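Local coordinates for GH62 arabinofuranosidase (Podospora anserina, PDB 4N4B), which probably releases terminal alpha-L-arabinofuranoside residues from xylan-type hemicellulose by hydrolysis, using a five-bladed beta-propeller fold with a calcium ion near its centre, at residues V61-A66 and V74-A79; I47-I52 and R102-V107. All coordinates share one frame; numbering follows the deposited sequence.

Contact 1. Residues V61-A66 and V74-A79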
loop_
_atom_site.group_PDB
_atom_site.type_symbol
_atom_site.label_atom_id
_atom_site.label_comp_id
_atom_site.label_asym_id
_atom_site.label_seq_id
_atom_site.Cartn_x
_atom_site.Cartn_y
_atom_site.Cartn_z
ATOM N N VAL A 61 -4.591 -6.214 -9.589
ATOM C CA VAL A 61 -4.849 -5.535 -8.297
ATOM C C VAL A 61 -5.204 -6.496 -7.312
ATOM O O VAL A 61 -6.046 -7.390 -7.450
ATOM C CB VAL A 61 -5.939 -4.462 -8.477
ATOM C CG1 VAL A 61 -6.135 -3.680 -7.169
ATOM C CG2 VAL A 61 -5.591 -3.487 -9.574
ATOM N N PHE A 62 -4.657 -6.274 -6.059
ATOM C CA PHE A 62 -5.167 -6.927 -4.860
ATOM C C PHE A 62 -5.583 -5.828 -3.886
ATOM O O PHE A 62 -4.948 -4.811 -3.798
ATOM C CB PHE A 62 -4.145 -7.886 -4.178
ATOM C CG PHE A 62 -3.639 -8.940 -5.120
ATOM C CD1 PHE A 62 -2.668 -8.676 -6.104
ATOM C CD2 PHE A 62 -4.100 -10.199 -4.987
ATOM C CE1 PHE A 62 -2.282 -9.730 -6.963
ATOM C CE2 PHE A 62 -3.653 -11.249 -5.818
ATOM C CZ PHE A 62 -2.714 -10.976 -6.766
ATOM N N ALA A 63 -6.685 -6.122 -3.161
ATOM C CA ALA A 63 -7.220 -5.096 -2.270
ATOM C C ALA A 63 -7.819 -5.786 -1.062
ATOM O O ALA A 63 -8.130 -6.969 -1.039
ATOM C CB ALA A 63 -8.243 -4.236 -3.009
ATOM N N SER A 64 -7.945 -4.990 0.036
ATOM C CA SER A 64 -8.735 -5.379 1.204
ATOM C C SER A 64 -10.249 -5.309 0.858
ATOM O O SER A 64 -10.674 -4.336 0.236
ATOM C CB SER A 64 -8.512 -4.545 2.441
ATOM O OG SER A 64 -7.119 -4.360 2.723
ATOM N N THR A 65 -10.982 -6.275 1.435
ATOM C CA THR A 65 -12.446 -6.192 1.588
ATOM C C THR A 65 -12.652 -5.813 3.013
ATOM O O THR A 65 -12.115 -6.365 3.907
ATOM C CB THR A 65 -13.178 -7.462 1.198
ATOM O OG1 THR A 65 -12.842 -8.527 2.067
ATOM C CG2 THR A 65 -12.797 -7.912 -0.258
ATOM N N ALA A 66 -13.499 -4.799 3.240
ATOM C CA ALA A 66 -13.743 -4.223 4.599
ATOM C C ALA A 66 -15.261 -4.211 4.890
ATOM O O ALA A 66 -16.052 -3.790 4.083
ATOM C CB ALA A 66 -13.199 -2.835 4.679
ATOM N N VAL A 74 -9.133 -9.460 -1.955
ATOM C CA VAL A 74 -9.719 -9.708 -3.271
ATOM C C VAL A 74 -8.697 -9.395 -4.359
ATOM O O VAL A 74 -7.905 -8.521 -4.192
ATOM C CB VAL A 74 -11.042 -8.904 -3.450
ATOM C CG1 VAL A 74 -10.789 -7.367 -3.485
ATOM C CG2 VAL A 74 -11.810 -9.324 -4.706
ATOM N N TYR A 75 -8.783 -10.151 -5.462
ATOM C CA TYR A 75 -7.976 -9.930 -6.704
ATOM C C TYR A 75 -8.895 -9.546 -7.842
ATOM O O TYR A 75 -10.006 -10.099 -8.001
ATOM C CB TYR A 75 -7.291 -11.243 -7.079
ATOM C CG TYR A 75 -6.584 -11.229 -8.420
ATOM C CD1 TYR A 75 -5.464 -10.477 -8.665
ATOM C CD2 TYR A 75 -7.121 -11.963 -9.481
ATOM C CE1 TYR A 75 -4.892 -10.434 -9.890
ATOM C CE2 TYR A 75 -6.528 -12.001 -10.741
ATOM C CZ TYR A 75 -5.458 -11.241 -10.941
ATOM O OH TYR A 75 -4.814 -11.234 -12.206
ATOM N N PHE A 76 -8.474 -8.618 -8.629
ATOM C CA PHE A 76 -9.149 -8.296 -9.889
ATOM C C PHE A 76 -8.166 -7.755 -10.870
ATOM O O PHE A 76 -7.056 -7.303 -10.551
ATOM C CB PHE A 76 -10.376 -7.411 -9.655
ATOM C CG PHE A 76 -10.103 -6.105 -8.959
ATOM C CD1 PHE A 76 -10.017 -6.081 -7.566
ATOM C CD2 PHE A 76 -9.920 -4.927 -9.671
ATOM C CE1 PHE A 76 -9.750 -4.847 -6.917
ATOM C CE2 PHE A 76 -9.669 -3.745 -8.971
ATOM C CZ PHE A 76 -9.574 -3.722 -7.629
ATOM N N THR A 77 -8.574 -7.677 -12.169
ATOM C CA THR A 77 -7.689 -7.372 -13.272
ATOM C C THR A 77 -8.396 -6.691 -14.408
ATOM O O THR A 77 -9.599 -6.938 -14.565
ATOM C CB THR A 77 -6.986 -8.670 -13.723
ATOM O OG1 THR A 77 -6.069 -8.403 -14.813
ATOM C CG2 THR A 77 -7.927 -9.744 -14.098
ATOM N N PHE A 78 -7.728 -5.841 -15.131
ATOM C CA PHE A 78 -8.359 -5.098 -16.201
ATOM C C PHE A 78 -7.250 -4.490 -17.010
ATOM O O PHE A 78 -6.235 -4.200 -16.526
ATOM C CB PHE A 78 -9.278 -3.953 -15.635
ATOM C CG PHE A 78 -8.613 -3.114 -14.585
ATOM C CD1 PHE A 78 -8.656 -3.512 -13.278
ATOM C CD2 PHE A 78 -7.927 -1.993 -14.904
ATOM C CE1 PHE A 78 -8.032 -2.792 -12.299
ATOM C CE2 PHE A 78 -7.284 -1.274 -13.931
ATOM C CZ PHE A 78 -7.317 -1.695 -12.608
ATOM N N ALA A 79 -7.555 -4.246 -18.270
ATOM C CA ALA A 79 -6.652 -3.530 -19.120
ATOM C C ALA A 79 -6.842 -1.997 -18.983
ATOM O O ALA A 79 -6.252 -1.409 -18.174
ATOM C CB ALA A 79 -6.804 -4.004 -20.564
#
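V61 turns its CG1 anti to the backbone N (chi1 -176°), and F76 sets CG between its backbone N and carbonyl carbon (chi1 58°). Together these torsions set the valine over one face of the F76 ring. The V61 CB lies 3.9 Å from the centroid of that ring, a CH-pi contact, while V61 CG1 meets F76 CZ at 3.5 Å. The other branch, V61 CG2, reaches F78 CE1. A63 CB lies near the plane of the F76 ring, at its edge.

The opposite face of the sheet carries F62 and Y75, a non-hydrogen-bonded pair. Their planes are inclined at 41°, an oblique aromatic pair. Y75 CD1 sits over one face of F62, toward the rim, 3.4 Å from F62 CZ.

Two antiparallel hydrogen-bonded pairs fix this register, V61 with F76 and A63 with V74. Each is closed by two backbone bonds; V74 N to A63 O is 2.8 Å. Between them, F62 CA and Y75 CA make CA-H...O contacts with V74 O and V61 O. Farther along, the T65 side chain crosses that of V74 at about a right angle, and its CG2 touches V74 CB and CG1.

This is a beta hairpin in the middle of a propeller blade. Strand 46-55 flanks 58-67 on one side, and strand 90-91 lies beyond 70-78. F62 also packs on P105 and V107 of strand 103-110, in the next blade.

Contact 2. Residues I47-I52 and R102-V107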
loop_
_atom_site.group_PDB
_atom_site.type_symbol
_atom_site.label_atom_id
_atom_site.label_comp_id
_atom_site.label_asym_id
_atom_site.label_seq_id
_atom_site.Cartn_x
_atom_site.Cartn_y
_atom_site.Cartn_z
ATOM N N ILE A 47 -13.877 -1.273 -0.513
ATOM C CA ILE A 47 -12.710 -1.896 -1.201
ATOM C C ILE A 47 -11.595 -0.950 -1.020
ATOM O O ILE A 47 -11.698 0.268 -1.210
ATOM C CB ILE A 47 -13.012 -2.169 -2.675
ATOM C CG1 ILE A 47 -14.295 -3.058 -2.833
ATOM C CG2 ILE A 47 -11.847 -2.828 -3.377
ATOM C CD1 ILE A 47 -14.184 -4.421 -2.300
ATOM N N LYS A 48 -10.444 -1.474 -0.548
ATOM C CA LYS A 48 -9.477 -0.639 0.171
ATOM C C LYS A 48 -8.061 -1.069 -0.141
ATOM O O LYS A 48 -7.766 -2.196 -0.517
ATOM C CB LYS A 48 -9.655 -0.756 1.691
ATOM C CG LYS A 48 -10.978 -0.230 2.206
ATOM C CD LYS A 48 -10.994 -0.261 3.682
ATOM C CE LYS A 48 -10.197 0.834 4.286
ATOM N NZ LYS A 48 -10.108 0.688 5.747
ATOM N N ASP A 49 -7.131 -0.203 0.155
ATOM C CA ASP A 49 -5.705 -0.491 0.369
ATOM C C ASP A 49 -5.042 -1.262 -0.817
ATOM O O ASP A 49 -4.376 -2.293 -0.600
ATOM C CB ASP A 49 -5.526 -1.370 1.623
ATOM C CG ASP A 49 -6.341 -0.951 2.846
ATOM O OD1 ASP A 49 -6.454 0.266 3.027
ATOM O OD2 ASP A 49 -6.809 -1.872 3.568
ATOM N N PRO A 50 -5.227 -0.762 -2.022
ATOM C CA PRO A 50 -4.751 -1.590 -3.189
ATOM C C PRO A 50 -3.263 -1.700 -3.333
ATOM O O PRO A 50 -2.489 -0.803 -2.969
ATOM C CB PRO A 50 -5.333 -0.864 -4.353
ATOM C CG PRO A 50 -5.430 0.576 -3.903
ATOM C CD PRO A 50 -5.923 0.444 -2.492
ATOM N N THR A 51 -2.880 -2.841 -3.883
ATOM C CA THR A 51 -1.523 -3.027 -4.525
ATOM C C THR A 51 -1.814 -3.271 -5.962
ATOM O O THR A 51 -2.734 -3.973 -6.352
ATOM C CB THR A 51 -0.809 -4.189 -3.829
ATOM O OG1 THR A 51 0.518 -4.341 -4.416
ATOM C CG2 THR A 51 -1.450 -5.500 -3.927
ATOM N N ILE A 52 -0.970 -2.668 -6.831
ATOM C CA ILE A 52 -1.238 -2.726 -8.292
ATOM C C ILE A 52 0.059 -2.759 -9.074
ATOM O O ILE A 52 0.956 -1.944 -8.897
ATOM C CB ILE A 52 -2.119 -1.513 -8.691
ATOM C CG1 ILE A 52 -2.362 -1.543 -10.182
ATOM C CG2 ILE A 52 -1.555 -0.202 -8.210
ATOM C CD1 ILE A 52 -3.472 -0.629 -10.630
ATOM N N ARG A 102 -7.324 -10.965 7.040
ATOM C CA ARG A 102 -6.226 -10.624 6.164
ATOM C C ARG A 102 -6.514 -9.293 5.630
ATOM O O ARG A 102 -7.673 -8.967 5.246
ATOM C CB ARG A 102 -6.068 -11.605 4.984
ATOM C CG ARG A 102 -5.674 -13.038 5.301
ATOM C CD ARG A 102 -6.865 -13.932 5.524
ATOM N NE ARG A 102 -6.516 -15.321 5.725
ATOM C CZ ARG A 102 -5.962 -15.845 6.800
ATOM N NH1 ARG A 102 -5.803 -15.080 7.880
ATOM N NH2 ARG A 102 -5.700 -17.140 6.877
ATOM N N ALA A 103 -5.547 -8.357 5.556
ATOM C CA ALA A 103 -5.737 -7.023 5.041
ATOM C C ALA A 103 -4.498 -6.423 4.511
ATOM O O ALA A 103 -3.355 -6.759 4.904
ATOM C CB ALA A 103 -6.340 -6.162 6.152
ATOM N N ALA A 104 -4.673 -5.477 3.610
ATOM C CA ALA A 104 -3.669 -4.524 3.121
ATOM C C ALA A 104 -2.491 -5.210 2.456
ATOM O O ALA A 104 -1.381 -5.332 2.991
ATOM C CB ALA A 104 -3.179 -3.607 4.279
ATOM N N PRO A 105 -2.735 -5.750 1.260
ATOM C CA PRO A 105 -1.781 -6.549 0.511
ATOM C C PRO A 105 -0.751 -5.728 -0.246
ATOM O O PRO A 105 -0.935 -4.550 -0.596
ATOM C CB PRO A 105 -2.638 -7.316 -0.419
ATOM C CG PRO A 105 -3.724 -6.357 -0.772
ATOM C CD PRO A 105 -4.011 -5.560 0.494
ATOM N N GLN A 106 0.366 -6.418 -0.565
ATOM C CA GLN A 106 1.459 -5.915 -1.414
ATOM C C GLN A 106 1.903 -7.095 -2.276
ATOM O O GLN A 106 2.243 -8.134 -1.744
ATOM C CB GLN A 106 2.645 -5.359 -0.630
ATOM C CG GLN A 106 3.759 -4.841 -1.473
ATOM C CD GLN A 106 5.101 -4.854 -0.753
ATOM O OE1 GLN A 106 5.343 -5.661 0.155
ATOM N NE2 GLN A 106 5.995 -4.025 -1.254
ATOM N N VAL A 107 1.910 -6.886 -3.605
ATOM C CA VAL A 107 2.367 -7.935 -4.523
ATOM C C VAL A 107 3.647 -7.589 -5.226
ATOM O O VAL A 107 3.816 -6.485 -5.684
ATOM C CB VAL A 107 1.253 -8.302 -5.537
ATOM C CG1 VAL A 107 0.986 -7.240 -6.558
ATOM C CG2 VAL A 107 1.536 -9.656 -6.222
HETATM O O HOH W 1 -2.022 -2.510 0.793
#
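A104 meets D49 at the start of this contact between two blades. The A104 CA is 4.0 Å from D49 CB, and the methyl CB lies near D49 OD2 without a polar bond. D49 OD2 instead hydrogen-bonds S64 OG, which also accepts from A104 N. S64, on strand 58-67, thus links D49 and A104.

P105 follows, its ring alongside the first strand. Its CD approaches D49 O at 3.5 Å, and its CG packs against T51 CG2. P105 O faces T51 CB at 3.3 Å. A water donates to both D49 O and P105 O, at 2.7 Å to each oxygen, and links the two carbonyls between the strands.

Q106 directs its CB away from strand 47-52, and its OE1 accepts from V168 N. Its CA still lies close to T51 OG1.

V107 brings the one direct hydrogen bond between the segments. V107 N donates to T51 OG1 at 3.0 Å, with an N-H...O angle of 164°. The hydroxyl reaches it because OG1 stands anti to the T51 backbone N (chi1 -178°), which leaves CG2 to pack on P105. V107 CG1 closes against both branches of the threonine. A valine in place of T51 would probably leave V107 N without its acceptor and cost E287 OE2 a weak hydrogen bond.

The two strands run nearly parallel, at 8°, yet form no backbone ladder. One side chain, one water and apolar packing join these first strands of adjacent four-stranded sheets, which belong to separate blades. D49 OD2 also hydrogen-bonds a Tris molecule, probably from the crystallisation liquor, and the side chain approaches the calcium-site residue H285. S64 OG is likely to help fix this carboxylate; the water ties the D49 carbonyl, and T51 the strands further along.

Of the strands in these contacts, 46-55 comes first and supplies residues 47-52 to contact 2. Strand 58-67 follows as its antiparallel neighbour, then turns back into 70-78. Contact 1 closes this short hairpin, with seven residues between its segments. The chain then adds strand 90-91 to the blade before crossing to strand 103-110, where contact 2 closes a loop of 49 residues. Contact 1 is nested inside that loop. One contact knits strands within a blade; the other ties that blade to the next. They meet directly at S64, and A63 and V61 pack on the backbone of residues 47-52.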